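Local coordinates for protein ribonuclease VapC (Caulobacter crescentus, PDB 5L6L) that probably acts as a magnesium-dependent RNase, the PIN-domain toxin of a VapBC toxin-antitoxin system, at residues Ile31-Ile36 against Val61-Leu66. Sequence-based numbering, arbitrary orientation.
Sequences ILLSII and VMLKVL
Strand 31-34, with Leu33 and Ile31, runs past the C-terminal part of helix 52-63 and the chain leading on to Leu66, and no hydrogen bond joins the two segments. On the helix side the chain turns after Met62, whose O accepts from both Val65 N and Leu66 N, and this brings Leu66 round to face the strand. The contact illustrates how the second helix of a beta-alpha-beta crossover, 52-63, lies against strand 31-34, the first of its two strands, through a few apolar side chains. Leu33 carries its CG anti to the backbone N (chi1 -171°), which extends the side chain to the helix. There its CD2 lies 3.5 Å from Leu63 CD2, the two leucines crossing at about a right angle. Its other methyl, CD1, meets the terminal CE of the selenomethionine Met62 at 4.3 Å; the nearly fully extended Met62 chain delivers that methyl to the strand. Leu66 covers the base of Leu33, with CD1 4.3 Å from Leu33 CB, while its CD2 makes van der Waals contact with Ile31, 4.1 Å from Ile31 O and 4.3 Å from Ile31 CG2. Ile55 of a VapB-family chain packs on Ile31 and Leu66. Farther along, Ser34 N-caps helix 35-44: its OG accepts from Ile36 N at 3.0 Å and also hydrogen-bonds Gln101. Helix 7-14 adds Ala10 against Leu33 and Met62. Both segments belong to the PIN domain, whose parallel sheet places strand 31-34 between strands 3-5 and 68-69. Leu33 pairs through its backbone with Pro67 and Leu69, so the chain leaving helix 52-63 enters the sheet directly beside it.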
loop_
_atom_site.group_PDB
_atom_site.type_symbol
_atom_site.label_atom_id
_atom_site.label_comp_id
_atom_site.label_asym_id
_atom_site.label_seq_id
_atom_site.Cartn_x
_atom_site.Cartn_y
_atom_site.Cartn_z
ATOM N N ILE B 31 -18.937 -18.982 -14.766
ATOM C CA ILE B 31 -17.758 -19.472 -15.475
ATOM C C ILE B 31 -17.066 -18.287 -16.123
ATOM O O ILE B 31 -17.672 -17.565 -16.928
ATOM C CB ILE B 31 -18.125 -20.541 -16.512
ATOM C CG1 ILE B 31 -18.974 -21.582 -15.826
ATOM C CG2 ILE B 31 -16.864 -21.151 -17.120
ATOM C CD1 ILE B 31 -18.909 -22.872 -16.486
ATOM N N LEU B 32 -15.790 -18.113 -15.785
ATOM C CA LEU B 32 -15.020 -16.906 -16.024
ATOM C C LEU B 32 -13.730 -17.258 -16.736
ATOM O O LEU B 32 -13.061 -18.237 -16.380
ATOM C CB LEU B 32 -14.681 -16.215 -14.699
ATOM C CG LEU B 32 -15.769 -15.893 -13.664
ATOM C CD1 LEU B 32 -15.170 -15.139 -12.485
ATOM C CD2 LEU B 32 -16.884 -15.094 -14.276
ATOM N N LEU B 33 -13.365 -16.439 -17.714
ATOM C CA LEU B 33 -12.178 -16.644 -18.528
ATOM C C LEU B 33 -11.188 -15.498 -18.326
ATOM O O LEU B 33 -11.535 -14.331 -18.550
ATOM C CB LEU B 33 -12.569 -16.725 -19.994
ATOM C CG LEU B 33 -11.535 -17.151 -21.021
ATOM C CD1 LEU B 33 -11.384 -18.649 -21.029
ATOM C CD2 LEU B 33 -12.005 -16.677 -22.362
ATOM N N SER B 34 -9.950 -15.827 -17.945
ATOM C CA SER B 34 -8.926 -14.809 -17.742
ATOM C C SER B 34 -8.451 -14.240 -19.074
ATOM O O SER B 34 -8.202 -14.987 -20.024
ATOM C CB SER B 34 -7.733 -15.391 -16.990
ATOM O OG SER B 34 -6.579 -14.585 -17.179
ATOM N N ILE B 35 -8.295 -12.913 -19.136
ATOM C CA ILE B 35 -7.783 -12.274 -20.346
ATOM C C ILE B 35 -6.407 -12.823 -20.723
ATOM O O ILE B 35 -5.943 -12.624 -21.864
ATOM C CB ILE B 35 -7.719 -10.732 -20.171
ATOM C CG1 ILE B 35 -7.480 -10.014 -21.497
ATOM C CG2 ILE B 35 -6.590 -10.345 -19.245
ATOM C CD1 ILE B 35 -8.681 -10.050 -22.452
ATOM N N ILE B 36 -5.717 -13.489 -19.787
ATOM C CA ILE B 36 -4.465 -14.123 -20.165
ATOM C C ILE B 36 -4.762 -15.317 -21.041
ATOM O O ILE B 36 -4.180 -15.477 -22.123
ATOM C CB ILE B 36 -3.634 -14.527 -18.939
ATOM C CG1 ILE B 36 -3.357 -13.317 -18.046
ATOM C CG2 ILE B 36 -2.330 -15.147 -19.406
ATOM C CD1 ILE B 36 -2.599 -12.293 -18.717
ATOM N N VAL B 61 -17.028 -17.746 -30.851
ATOM C CA VAL B 61 -18.285 -18.036 -30.176
ATOM C C VAL B 61 -18.067 -18.259 -28.680
ATOM O O VAL B 61 -18.991 -18.058 -27.892
ATOM C CB VAL B 61 -19.045 -19.212 -30.845
ATOM C CG1 VAL B 61 -18.708 -19.307 -32.288
ATOM C CG2 VAL B 61 -18.790 -20.530 -30.165
HETATM N N MSE B 62 -16.864 -18.611 -28.257
HETATM C CA MSE B 62 -16.602 -18.741 -26.836
HETATM C C MSE B 62 -16.548 -17.369 -26.179
HETATM O O MSE B 62 -17.215 -17.129 -25.175
HETATM C CB MSE B 62 -15.304 -19.495 -26.589
HETATM C CG MSE B 62 -15.095 -19.931 -25.150
HETATM SE SE MSE B 62 -13.634 -21.233 -25.063
HETATM C CE MSE B 62 -13.529 -21.614 -23.198
ATOM N N LEU B 63 -15.754 -16.465 -26.763
ATOM C CA LEU B 63 -15.603 -15.129 -26.201
ATOM C C LEU B 63 -16.889 -14.338 -26.273
ATOM O O LEU B 63 -17.003 -13.305 -25.612
ATOM C CB LEU B 63 -14.499 -14.370 -26.926
ATOM C CG LEU B 63 -13.118 -14.986 -26.745
ATOM C CD1 LEU B 63 -12.162 -14.315 -27.676
ATOM C CD2 LEU B 63 -12.641 -14.901 -25.296
ATOM N N LYS B 64 -17.855 -14.802 -27.056
ATOM C CA LYS B 64 -19.129 -14.115 -27.126
ATOM C C LYS B 64 -19.987 -14.455 -25.923
ATOM O O LYS B 64 -20.893 -13.688 -25.583
ATOM C CB LYS B 64 -19.834 -14.465 -28.437
ATOM C CG LYS B 64 -20.689 -13.375 -28.986
ATOM C CD LYS B 64 -21.040 -13.612 -30.466
ATOM C CE LYS B 64 -20.043 -12.927 -31.418
ATOM N NZ LYS B 64 -20.431 -13.029 -32.877
ATOM N N VAL B 65 -19.659 -15.539 -25.228
ATOM C CA VAL B 65 -20.481 -16.056 -24.147
ATOM C C VAL B 65 -19.818 -15.888 -22.777
ATOM O O VAL B 65 -20.496 -15.577 -21.800
ATOM C CB VAL B 65 -20.841 -17.535 -24.420
ATOM C CG1 VAL B 65 -21.547 -18.099 -23.256
ATOM C CG2 VAL B 65 -21.722 -17.638 -25.639
ATOM N N LEU B 66 -18.490 -16.082 -22.670
ATOM C CA LEU B 66 -17.874 -16.146 -21.343
ATOM C C LEU B 66 -17.364 -14.783 -20.908
ATOM O O LEU B 66 -16.599 -14.153 -21.654
ATOM C CB LEU B 66 -16.707 -17.108 -21.354
ATOM C CG LEU B 66 -16.949 -18.551 -21.740
ATOM C CD1 LEU B 66 -15.598 -19.248 -21.701
ATOM C CD2 LEU B 66 -17.885 -19.150 -20.739
#